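Local coordinates for protein glycoside hydrolase (Streptococcus pneumoniae serotype 4, PDB 6ORH) that probably hydrolyses alpha-L-fucosidic linkages in host-derived glycans, acting as an alpha-L-fucosidase of glycoside hydrolase family 29, at residues V60-L63 and K64-F68; A140-N143 and A144-L147; V181-F185 and E186-E190. The protein carries 2 engineered substitutions. All coordinates share one frame; numbering follows the deposited sequence.

Contact 1 (V60-L63 and K64-F68)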
ATOM      1  N   VAL A  60       1.067  30.832 -13.008  1.00 13.20           N
ATOM      2  CA  VAL A  60       1.828  30.054 -13.970  1.00 13.53           C
ATOM      3  C   VAL A  60       3.324  30.057 -13.636  1.00 14.83           C
ATOM      4  O   VAL A  60       3.961  28.999 -13.713  1.00 14.27           O
ATOM      5  CB  VAL A  60       1.564  30.546 -15.405  1.00 13.84           C
ATOM      6  CG1 VAL A  60       2.476  29.830 -16.409  1.00 14.01           C
ATOM      7  CG2 VAL A  60       0.088  30.397 -15.771  1.00 13.36           C
ATOM      8  N   ARG A  61       3.884  31.231 -13.274  1.00 14.74           N
ATOM      9  CA  ARG A  61       5.325  31.311 -13.011  1.00 14.34           C
ATOM     10  C   ARG A  61       5.714  30.343 -11.886  1.00 14.02           C
ATOM     11  O   ARG A  61       6.674  29.580 -12.022  1.00 14.49           O
ATOM     12  CB  ARG A  61       5.739  32.745 -12.651  1.00 14.19           C
ATOM     13  CG  ARG A  61       7.241  32.857 -12.380  1.00 14.07           C
ATOM     14  CD  ARG A  61       7.624  34.276 -11.954  1.00 14.67           C
ATOM     15  NE  ARG A  61       7.116  34.647 -10.636  1.00 14.35           N
ATOM     16  CZ  ARG A  61       7.678  34.296  -9.467  1.00 15.50           C
ATOM     17  NH1 ARG A  61       8.799  33.578  -9.449  1.00 17.09           N
ATOM     18  NH2 ARG A  61       7.112  34.674  -8.335  1.00 15.93           N
ATOM     19  N   VAL A  62       4.969  30.361 -10.787  1.00 13.76           N
ATOM     20  CA  VAL A  62       5.299  29.531  -9.637  1.00 14.62           C
ATOM     21  C   VAL A  62       5.149  28.061 -10.024  1.00 15.26           C
ATOM     22  O   VAL A  62       6.019  27.246  -9.723  1.00 15.44           O
ATOM     23  CB  VAL A  62       4.481  29.897  -8.389  1.00 14.54           C
ATOM     24  CG1 VAL A  62       4.561  28.804  -7.328  1.00 14.47           C
ATOM     25  CG2 VAL A  62       5.014  31.209  -7.801  1.00 14.97           C
ATOM     26  N   LEU A  63       4.065  27.732 -10.732  1.00 14.53           N
ATOM     27  CA  LEU A  63       3.924  26.332 -11.150  1.00 14.69           C
ATOM     28  C   LEU A  63       5.060  25.888 -12.078  1.00 14.91           C
ATOM     29  O   LEU A  63       5.556  24.772 -11.953  1.00 14.72           O
ATOM     30  CB  LEU A  63       2.547  26.134 -11.796  1.00 13.58           C
ATOM     31  CG  LEU A  63       1.361  26.317 -10.855  1.00 13.95           C
ATOM     32  CD1 LEU A  63       0.046  26.290 -11.640  1.00 13.99           C
ATOM     33  CD2 LEU A  63       1.383  25.265  -9.746  1.00 13.61           C
ATOM     34  N   LYS A  64       5.466  26.751 -13.017  0.50 14.36           N
ATOM     35  CA  LYS A  64       6.536  26.417 -13.946  0.50 14.56           C
ATOM     36  C   LYS A  64       7.823  26.197 -13.156  0.50 15.47           C
ATOM     37  O   LYS A  64       8.523  25.197 -13.353  0.50 15.32           O
ATOM     38  CB  LYS A  64       6.757  27.549 -14.953  0.50 14.84           C
ATOM     39  CG  LYS A  64       7.772  27.252 -16.050  0.50 15.40           C
ATOM     40  CD  LYS A  64       7.275  26.260 -17.090  0.50 14.80           C
ATOM     41  CE  LYS A  64       8.242  26.087 -18.244  0.50 15.15           C
ATOM     42  NZ  LYS A  64       7.710  25.229 -19.317  0.50 12.39           N
ATOM     43  N   GLU A  65       8.112  27.133 -12.243  1.00 15.56           N
ATOM     44  CA  GLU A  65       9.368  27.098 -11.501  1.00 15.34           C
ATOM     45  C   GLU A  65       9.419  25.897 -10.562  1.00 16.01           C
ATOM     46  O   GLU A  65      10.516  25.478 -10.177  1.00 18.34           O
ATOM     47  CB  GLU A  65       9.613  28.389 -10.715  1.00 15.96           C
ATOM     48  CG  GLU A  65       9.929  29.579 -11.618  1.00 17.87           C
ATOM     49  CD  GLU A  65      10.262  30.817 -10.795  1.00 18.77           C
ATOM     50  OE1 GLU A  65      10.440  30.693  -9.543  1.00 19.55           O
ATOM     51  OE2 GLU A  65      10.339  31.913 -11.411  1.00 20.01           O
ATOM     52  N   THR A  66       8.254  25.338 -10.190  1.00 14.99           N
ATOM     53  CA  THR A  66       8.238  24.240  -9.231  1.00 14.63           C
ATOM     54  C   THR A  66       7.956  22.900  -9.910  1.00 14.06           C
ATOM     55  O   THR A  66       7.612  21.949  -9.192  1.00 16.16           O
ATOM     56  CB  THR A  66       7.302  24.520  -8.049  1.00 14.26           C
ATOM     57  OG1 THR A  66       5.948  24.726  -8.472  1.00 15.33           O
ATOM     58  CG2 THR A  66       7.756  25.752  -7.280  1.00 14.29           C
ATOM     59  N   GLY A  67       8.065  22.857 -11.249  1.00 14.29           N
ATOM     60  CA  GLY A  67       8.214  21.606 -12.010  1.00 14.83           C
ATOM     61  C   GLY A  67       6.925  21.064 -12.654  1.00 14.89           C
ATOM     62  O   GLY A  67       6.926  19.968 -13.228  1.00 14.01           O
ATOM     63  N   PHE A  68       5.837  21.829 -12.588  1.00 14.69           N
ATOM     64  CA  PHE A  68       4.575  21.403 -13.181  1.00 14.17           C
ATOM     65  C   PHE A  68       4.625  21.651 -14.686  1.00 14.76           C
ATOM     66  O   PHE A  68       5.168  22.674 -15.117  1.00 15.80           O
ATOM     67  CB  PHE A  68       3.409  22.129 -12.486  1.00 14.96           C
ATOM     68  CG  PHE A  68       3.239  21.718 -11.041  1.00 14.58           C
ATOM     69  CD1 PHE A  68       2.499  20.582 -10.738  1.00 14.91           C
ATOM     70  CD2 PHE A  68       3.905  22.374 -10.005  1.00 14.56           C
ATOM     71  CE1 PHE A  68       2.380  20.114  -9.434  1.00 15.88           C
ATOM     72  CE2 PHE A  68       3.785  21.923  -8.694  1.00 15.31           C
ATOM     73  CZ  PHE A  68       3.010  20.799  -8.408  1.00 16.43           C
TER
HETATM   74  O   HOH W   1      11.264  32.766  -7.722  1.00 22.74           O

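Contact 2 (A140-N143 and A144-L147)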
ATOM      1  N   ALA A 140     -31.493  17.690 -24.310  1.00 19.58           N
ATOM      2  CA  ALA A 140     -30.885  17.987 -25.596  1.00 18.72           C
ATOM      3  C   ALA A 140     -30.363  19.424 -25.613  1.00 17.77           C
ATOM      4  O   ALA A 140     -29.284  19.698 -26.160  1.00 17.15           O
ATOM      5  CB  ALA A 140     -31.825  17.676 -26.744  1.00 18.88           C
ATOM      6  N   ASP A 141     -31.122  20.351 -25.019  1.00 17.43           N
ATOM      7  CA  ASP A 141     -30.709  21.747 -24.983  1.00 17.10           C
ATOM      8  C   ASP A 141     -29.489  21.901 -24.070  1.00 15.27           C
ATOM      9  O   ASP A 141     -28.583  22.674 -24.385  1.00 16.04           O
ATOM     10  CB  ASP A 141     -31.841  22.701 -24.580  1.00 19.45           C
ATOM     11  CG  ASP A 141     -32.803  23.040 -25.709  1.00 26.24           C
ATOM     12  OD1 ASP A 141     -32.483  22.766 -26.864  1.00 25.65           O
ATOM     13  OD2 ASP A 141     -33.865  23.630 -25.418  1.00 30.73           O
ATOM     14  N   TYR A 142     -29.448  21.152 -22.959  1.00 15.67           N
ATOM     15  CA  TYR A 142     -28.306  21.298 -22.057  1.00 14.12           C
ATOM     16  C   TYR A 142     -27.048  20.791 -22.759  1.00 14.02           C
ATOM     17  O   TYR A 142     -25.986  21.443 -22.681  1.00 14.54           O
ATOM     18  CB  TYR A 142     -28.453  20.559 -20.714  1.00 14.41           C
ATOM     19  CG  TYR A 142     -27.201  20.730 -19.888  1.00 12.94           C
ATOM     20  CD1 TYR A 142     -26.877  21.951 -19.321  1.00 12.69           C
ATOM     21  CD2 TYR A 142     -26.242  19.718 -19.820  1.00 13.59           C
ATOM     22  CE1 TYR A 142     -25.668  22.168 -18.660  1.00 12.57           C
ATOM     23  CE2 TYR A 142     -25.042  19.906 -19.140  1.00 13.30           C
ATOM     24  CZ  TYR A 142     -24.739  21.138 -18.585  1.00 13.21           C
ATOM     25  OH  TYR A 142     -23.550  21.343 -17.920  1.00 12.21           O
ATOM     26  N   ASN A 143     -27.187  19.640 -23.429  1.00 14.76           N
ATOM     27  CA  ASN A 143     -26.051  19.097 -24.180  1.00 15.03           C
ATOM     28  C   ASN A 143     -25.548  20.093 -25.224  1.00 16.16           C
ATOM     29  O   ASN A 143     -24.332  20.197 -25.432  1.00 14.33           O
ATOM     30  CB  ASN A 143     -26.384  17.755 -24.821  1.00 15.00           C
ATOM     31  CG  ASN A 143     -26.225  16.653 -23.802  1.00 16.55           C
ATOM     32  OD1 ASN A 143     -25.103  16.304 -23.439  1.00 16.10           O
ATOM     33  ND2 ASN A 143     -27.337  16.096 -23.343  1.00 15.69           N
ATOM     34  N   ALA A 144     -26.464  20.797 -25.917  1.00 15.13           N
ATOM     35  CA  ALA A 144     -26.038  21.787 -26.903  1.00 14.55           C
ATOM     36  C   ALA A 144     -25.306  22.968 -26.258  1.00 13.92           C
ATOM     37  O   ALA A 144     -24.371  23.513 -26.845  1.00 14.35           O
ATOM     38  CB  ALA A 144     -27.220  22.233 -27.753  1.00 15.53           C
ATOM     39  N   TYR A 145     -25.723  23.359 -25.048  1.00 13.82           N
ATOM     40  CA  TYR A 145     -25.071  24.410 -24.275  1.00 14.20           C
ATOM     41  C   TYR A 145     -23.637  23.975 -23.951  1.00 13.68           C
ATOM     42  O   TYR A 145     -22.677  24.721 -24.201  1.00 14.08           O
ATOM     43  CB  TYR A 145     -25.880  24.674 -22.993  1.00 15.08           C
ATOM     44  CG  TYR A 145     -25.215  25.543 -21.954  1.00 14.85           C
ATOM     45  CD1 TYR A 145     -24.931  26.877 -22.223  1.00 15.73           C
ATOM     46  CD2 TYR A 145     -24.812  25.048 -20.716  1.00 14.94           C
ATOM     47  CE1 TYR A 145     -24.333  27.688 -21.281  1.00 16.52           C
ATOM     48  CE2 TYR A 145     -24.216  25.859 -19.755  1.00 15.88           C
ATOM     49  CZ  TYR A 145     -23.941  27.184 -20.055  1.00 15.54           C
ATOM     50  OH  TYR A 145     -23.336  28.020 -19.161  1.00 16.53           O
ATOM     51  N   TYR A 146     -23.519  22.758 -23.410  1.00 14.09           N
ATOM     52  CA  TYR A 146     -22.204  22.219 -23.041  1.00 13.55           C
ATOM     53  C   TYR A 146     -21.278  22.188 -24.256  1.00 13.46           C
ATOM     54  O   TYR A 146     -20.122  22.647 -24.190  1.00 13.35           O
ATOM     55  CB  TYR A 146     -22.350  20.851 -22.351  1.00 13.05           C
ATOM     56  CG  TYR A 146     -21.079  20.383 -21.680  1.00 12.57           C
ATOM     57  CD1 TYR A 146     -20.105  19.717 -22.421  1.00 12.25           C
ATOM     58  CD2 TYR A 146     -20.871  20.575 -20.329  1.00 11.93           C
ATOM     59  CE1 TYR A 146     -18.927  19.293 -21.823  1.00 12.30           C
ATOM     60  CE2 TYR A 146     -19.698  20.156 -19.709  1.00 11.98           C
ATOM     61  CZ  TYR A 146     -18.714  19.548 -20.477  1.00 12.27           C
ATOM     62  OH  TYR A 146     -17.554  19.095 -19.892  1.00 12.32           O
ATOM     63  N   LEU A 147     -21.786  21.634 -25.363  1.00 14.28           N
ATOM     64  CA  LEU A 147     -21.022  21.464 -26.595  1.00 15.02           C
ATOM     65  C   LEU A 147     -20.620  22.828 -27.161  1.00 15.31           C
ATOM     66  O   LEU A 147     -19.490  23.016 -27.612  1.00 13.86           O
ATOM     67  CB  LEU A 147     -21.850  20.657 -27.610  1.00 15.62           C
ATOM     68  CG  LEU A 147     -21.158  20.424 -28.957  1.00 15.65           C
ATOM     69  CD1 LEU A 147     -19.841  19.671 -28.781  1.00 18.28           C
ATOM     70  CD2 LEU A 147     -22.076  19.663 -29.917  1.00 16.81           C
TER

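Contact 3 (V181-F185 and E186-E190). With EDO (1,2-ethanediol), chain F.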
ATOM      1  N   VAL A 181     -29.696  14.133 -15.878  1.00 19.02           N
ATOM      2  CA  VAL A 181     -29.383  14.453 -17.260  1.00 17.32           C
ATOM      3  C   VAL A 181     -28.392  13.416 -17.794  1.00 17.98           C
ATOM      4  O   VAL A 181     -27.485  13.006 -17.072  1.00 19.06           O
ATOM      5  CB  VAL A 181     -28.809  15.881 -17.350  1.00 17.30           C
ATOM      6  CG1 VAL A 181     -28.238  16.165 -18.728  1.00 17.94           C
ATOM      7  CG2 VAL A 181     -29.857  16.942 -16.992  1.00 17.20           C
ATOM      8  N   ASN A 182     -28.601  12.996 -19.049  1.00 18.83           N
ATOM      9  CA  ASN A 182     -27.684  12.103 -19.742  1.00 19.87           C
ATOM     10  C   ASN A 182     -26.917  12.936 -20.770  1.00 18.40           C
ATOM     11  O   ASN A 182     -27.490  13.834 -21.399  1.00 19.53           O
ATOM     12  CB  ASN A 182     -28.426  10.969 -20.448  1.00 23.13           C
ATOM     13  CG  ASN A 182     -28.993   9.920 -19.508  1.00 27.12           C
ATOM     14  OD1 ASN A 182     -28.466   9.676 -18.431  1.00 31.91           O
ATOM     15  ND2 ASN A 182     -30.035   9.246 -19.952  1.00 32.29           N
ATOM     16  N   TYR A 183     -25.626  12.626 -20.933  1.00 15.56           N
ATOM     17  CA  TYR A 183     -24.740  13.456 -21.739  1.00 14.86           C
ATOM     18  C   TYR A 183     -24.453  12.807 -23.096  1.00 14.40           C
ATOM     19  O   TYR A 183     -24.309  11.595 -23.197  1.00 14.63           O
ATOM     20  CB  TYR A 183     -23.418  13.666 -20.984  1.00 14.73           C
ATOM     21  CG  TYR A 183     -23.587  14.264 -19.615  1.00 13.76           C
ATOM     22  CD1 TYR A 183     -24.268  15.464 -19.454  1.00 14.31           C
ATOM     23  CD2 TYR A 183     -23.119  13.622 -18.489  1.00 14.42           C
ATOM     24  CE1 TYR A 183     -24.430  16.022 -18.200  1.00 15.22           C
ATOM     25  CE2 TYR A 183     -23.269  14.169 -17.220  1.00 14.86           C
ATOM     26  CZ  TYR A 183     -23.926  15.378 -17.085  1.00 15.59           C
ATOM     27  OH  TYR A 183     -24.074  15.945 -15.861  1.00 15.32           O
ATOM     28  N   GLU A 184     -24.338  13.654 -24.122  1.00 14.21           N
ATOM     29  CA  GLU A 184     -24.030  13.216 -25.472  1.00 13.95           C
ATOM     30  C   GLU A 184     -22.512  13.080 -25.607  1.00 13.80           C
ATOM     31  O   GLU A 184     -21.896  13.781 -26.404  1.00 15.49           O
ATOM     32  CB  GLU A 184     -24.624  14.179 -26.496  1.00 15.14           C
ATOM     33  CG  GLU A 184     -26.151  14.113 -26.545  1.00 17.59           C
ATOM     34  CD  GLU A 184     -26.767  15.183 -27.432  1.00 19.76           C
ATOM     35  OE1 GLU A 184     -26.110  15.605 -28.412  1.00 20.10           O
ATOM     36  OE2 GLU A 184     -27.907  15.618 -27.128  1.00 22.40           O
ATOM     37  N   PHE A 185     -21.933  12.114 -24.876  1.00 15.17           N
ATOM     38  CA  PHE A 185     -20.477  12.012 -24.768  1.00 14.25           C
ATOM     39  C   PHE A 185     -19.809  11.882 -26.143  1.00 14.47           C
ATOM     40  O   PHE A 185     -18.829  12.572 -26.425  1.00 15.01           O
ATOM     41  CB  PHE A 185     -20.125  10.815 -23.885  1.00 15.24           C
ATOM     42  CG  PHE A 185     -20.299  11.050 -22.411  1.00 14.97           C
ATOM     43  CD1 PHE A 185     -19.504  11.980 -21.754  1.00 16.71           C
ATOM     44  CD2 PHE A 185     -21.178  10.278 -21.656  1.00 16.53           C
ATOM     45  CE1 PHE A 185     -19.618  12.171 -20.381  1.00 16.44           C
ATOM     46  CE2 PHE A 185     -21.282  10.457 -20.282  1.00 15.85           C
ATOM     47  CZ  PHE A 185     -20.488  11.395 -19.645  1.00 16.06           C
ATOM     48  N   GLU A 186     -20.326  11.009 -27.006  1.00 16.19           N
ATOM     49  CA  GLU A 186     -19.667  10.786 -28.292  1.00 17.66           C
ATOM     50  C   GLU A 186     -19.601  12.062 -29.129  1.00 17.05           C
ATOM     51  O   GLU A 186     -18.593  12.333 -29.781  1.00 16.56           O
ATOM     52  CB  GLU A 186     -20.274   9.595 -29.040  1.00 20.41           C
ATOM     53  CG  GLU A 186     -19.924   8.286 -28.373  1.00 24.73           C
ATOM     54  CD  GLU A 186     -18.444   7.954 -28.160  1.00 27.96           C
ATOM     55  OE1 GLU A 186     -17.562   8.423 -28.954  1.00 28.25           O
ATOM     56  OE2 GLU A 186     -18.164   7.221 -27.196  1.00 31.97           O
ATOM     57  N   LYS A 187     -20.675  12.861 -29.133  1.00 16.70           N
ATOM     58  CA  LYS A 187     -20.691  14.106 -29.872  1.00 16.47           C
ATOM     59  C   LYS A 187     -19.673  15.069 -29.269  1.00 16.10           C
ATOM     60  O   LYS A 187     -18.938  15.721 -29.999  1.00 15.52           O
ATOM     61  CB  LYS A 187     -22.108  14.688 -29.873  1.00 18.85           C
ATOM     62  CG  LYS A 187     -22.286  15.873 -30.800  1.00 24.22           C
ATOM     63  CD  LYS A 187     -23.746  16.223 -30.984  1.00 25.65           C
ATOM     64  CE  LYS A 187     -23.932  17.391 -31.932  1.00 29.16           C
ATOM     65  NZ  LYS A 187     -25.353  17.805 -31.935  1.00 27.59           N
ATOM     66  N   TRP A 188     -19.586  15.094 -27.931  1.00 14.48           N
ATOM     67  CA  TRP A 188     -18.578  15.938 -27.296  1.00 14.63           C
ATOM     68  C   TRP A 188     -17.171  15.507 -27.700  1.00 13.64           C
ATOM     69  O   TRP A 188     -16.351  16.378 -28.016  1.00 14.35           O
ATOM     70  CB  TRP A 188     -18.689  15.909 -25.772  1.00 14.13           C
ATOM     71  CG  TRP A 188     -19.994  16.381 -25.208  1.00 14.29           C
ATOM     72  CD1 TRP A 188     -21.057  16.943 -25.860  1.00 14.91           C
ATOM     73  CD2 TRP A 188     -20.327  16.403 -23.813  1.00 14.55           C
ATOM     74  NE1 TRP A 188     -22.043  17.290 -24.958  1.00 14.84           N
ATOM     75  CE2 TRP A 188     -21.624  16.957 -23.701  1.00 14.97           C
ATOM     76  CE3 TRP A 188     -19.643  16.001 -22.659  1.00 13.88           C
ATOM     77  CZ2 TRP A 188     -22.244  17.140 -22.457  1.00 14.43           C
ATOM     78  CZ3 TRP A 188     -20.266  16.135 -21.437  1.00 14.40           C
ATOM     79  CH2 TRP A 188     -21.529  16.736 -21.353  1.00 13.44           C
ATOM     80  N   PHE A 189     -16.912  14.195 -27.694  1.00 13.34           N
ATOM     81  CA  PHE A 189     -15.563  13.700 -27.966  1.00 13.95           C
ATOM     82  C   PHE A 189     -15.198  14.000 -29.417  1.00 15.80           C
ATOM     83  O   PHE A 189     -14.038  14.325 -29.718  1.00 14.79           O
ATOM     84  CB  PHE A 189     -15.445  12.203 -27.655  1.00 13.95           C
ATOM     85  CG  PHE A 189     -15.764  11.791 -26.236  1.00 13.63           C
ATOM     86  CD1 PHE A 189     -15.706  12.708 -25.179  1.00 14.71           C
ATOM     87  CD2 PHE A 189     -16.151  10.474 -25.968  1.00 13.76           C
ATOM     88  CE1 PHE A 189     -15.969  12.293 -23.874  1.00 14.32           C
ATOM     89  CE2 PHE A 189     -16.446  10.067 -24.675  1.00 13.68           C
ATOM     90  CZ  PHE A 189     -16.364  10.982 -23.636  1.00 13.30           C
ATOM     91  N   GLU A 190     -16.194  13.901 -30.310  0.50 15.72           N
ATOM     92  CA  GLU A 190     -15.971  14.204 -31.718  0.50 16.22           C
ATOM     93  C   GLU A 190     -15.496  15.645 -31.900  0.50 16.16           C
ATOM     94  O   GLU A 190     -14.526  15.890 -32.627  0.50 15.98           O
ATOM     95  CB  GLU A 190     -17.252  13.960 -32.515  0.50 17.85           C
ATOM     96  CG  GLU A 190     -17.499  12.503 -32.835  0.50 19.83           C
ATOM     97  CD  GLU A 190     -18.858  12.253 -33.479  0.50 22.02           C
ATOM     98  OE1 GLU A 190     -19.583  13.233 -33.722  0.50 24.95           O
ATOM     99  OE2 GLU A 190     -19.197  11.088 -33.711  0.50 23.81           O
TER
HETATM  100  C1  EDO F 506     -13.466   7.408 -27.056  1.00 43.02           C
HETATM  101  O1  EDO F 506     -14.728   6.795 -26.844  1.00 45.73           O
HETATM  102  C2  EDO F 506     -13.382   8.051 -28.385  1.00 44.33           C
HETATM  103  O2  EDO F 506     -14.638   8.451 -28.944  1.00 42.14           O
HETATM  104  O   HOH W   2     -23.978  17.595 -27.449  1.00 17.01           O
HETATM  105  O   HOH W   3     -27.444  16.414 -30.506  1.00 32.10           O

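Contact 1 (V60-L63 and K64-F68)
Val-60 passes its carbonyl to the next turn of helix 56-65, its O accepting Lys-64 N at 2.8 Å, while its isopropyl group packs on Ala-112 and Phe-116 of helix 105-116. Arg-61 makes the same backbone bond to Glu-65 and adds a salt bridge one turn along, NH1 to Glu-65 OE2 at 3.0 Å. Its chain runs out straight and then bends at chi3 (69°), which brings the guanidinium back beside the carboxylate. OE2 lies at the guanidinium edge, close to that plane, but is itself met from above the carboxylate plane; the two planes stand 67° apart. A water joins NH1 to Glu-65 OE1, and both charges have further partners: Glu-58 for NH2 of Arg-61, and the Tyr-313 hydroxyl of helix 306-322 for OE1. Val-62 O takes a weak bond from Thr-66 N and a second from the Thr-66 hydroxyl, OG1 to O at 2.8 Å; a chi1 of 60° places OG1 between its own N and carbonyl carbon, facing Val-62 O. Here the helix stops in a Schellman motif, with Gly-67 at positive phi as the C-prime residue and its N bonded to Lys-64 O at 3.2 Å. Leu-63 supplies the other bond of the motif, its O accepting Phe-68 N at 3.0 Å. That same O sits at the edge of the Phe-68 ring, near its plane. Leu-63 CD2 meets Phe-68 CD2 at 3.8 Å, and both side chains reach Ala-25 on barrel strand 23-27, with Phe-68 also touching Leu-23.

Contact 2 (A140-N143 and A144-L147)
Tyr-142 meets Tyr-145 and Tyr-146 in a local aromatic contact along one face of helix 139-154, near its N-terminal end. This helix connects the parallel strands 119-124 and 167-169 of the TIM-barrel domain, so the contact lies within one beta-alpha-beta unit. The Tyr-142 and Tyr-145 rings have centroids 5.9 Å apart and planes inclined at 52°, an oblique pairing. Tyr-142 CE1 comes within 3.6 Å of Tyr-145 CD2, approaching the Tyr-145 ring at its edge, near the plane. One residue further on, the Tyr-142 OH lies 3.7 Å from Tyr-146 CD2, again at a ring edge. All three side chains leave the helix with CG opposite the backbone N (chi1 178° for Tyr-142), which sends the three rings off in roughly the same direction. Beneath them the helical ladder is regular, with Tyr-146 N bonded to Tyr-142 O at 2.9 Å and Leu-147 N to Asn-143 O at 2.9 Å. Asn-143 points to the loop before helix 185-196, where its OD1 accepts Glu-184 N and its ND2 donates to Asn-182 O as well as to Glu-139 O within its own helix. Two of the rings have partners outside the helix: Tyr-142 pairs edge-to-face with Tyr-134 and bonds weakly through OH to Pro-126 O and to Lys-76 NZ, just after strand 70-74, while Tyr-146 stacks with Trp-188 and bonds through OH to Leu-124 O. Tyr-142 and Tyr-145 thus meet through ring carbons, whereas the buried hydroxyls of Tyr-142 and Tyr-146 find their hydrogen bonds beyond the helix, holding it to the end of strand 119-124 and the loop that follows.

Contact 3 (V181-F185 and E186-E190)
Trp-188 carries the backbone of Glu-184 over one face of its indole, Glu-184 O lying 3.3 Å from CD1. Its far end meets Tyr-183 obliquely, CH2 to Tyr-183 CD1 at 3.6 Å, and Phe-185 adjoins it at CE3, the two ring planes 71° apart. Above the centre of the Phe-185 ring sits Tyr-183 CB. Phe-189 receives Phe-185 O over one face, 3.2 Å from CG; its ring is tilted 29° to that of Phe-185 and displaced along it, with little face-to-face overlap. The four side chains form an aromatic cluster around the first turn of helix 185-196. For Trp-188 a chi1 of -60° sets CG beside its own N, turning the indole back over the carbonyl that accepts that N at 3.1 Å. Glu-184, at the N-cap position, runs alongside Lys-187 with the charges too far apart for a salt bridge; a water 2.6 Å from Glu-184 OE1 connects it to Lys-187 NZ, and a second links OE1 weakly to Trp-188 NE1. Glu-186 OE1 accepts a weak bond from a 1,2-ethanediol, probably of crystallisation origin. Tyr-183 OH is hydrogen-bonded to the Tyr-134 hydroxyl. The helix lies between barrel strands 167-169 and 200-202; Trp-188 and Lys-187 face helix 139-154 at Leu-150 and Leu-147, while Phe-185 and Phe-189 turn to Glu-205 and Thr-207 after strand 200-202.

How the contacts relate
All three contacts belong to the TIM-barrel fucosidase domain and follow one another along the chain. Contact 1 covers the end of helix 56-65 and the turn after it, contact 2 the early turns of helix 139-154, and contact 3 the loop leading into helix 185-196 with its first turn. Contact 1 stands apart, its centre about 35 Å from that of contact 2 and about 33 Å from that of contact 3. Contacts 2 and 3 have centres about 9 Å apart and meet through Asn-143 and the Tyr-146 and Trp-188 rings. They thus pack two successive barrel helices together; neither lines the sugar site, the Phe-185 side chain staying about 9 Å from a bound galactose.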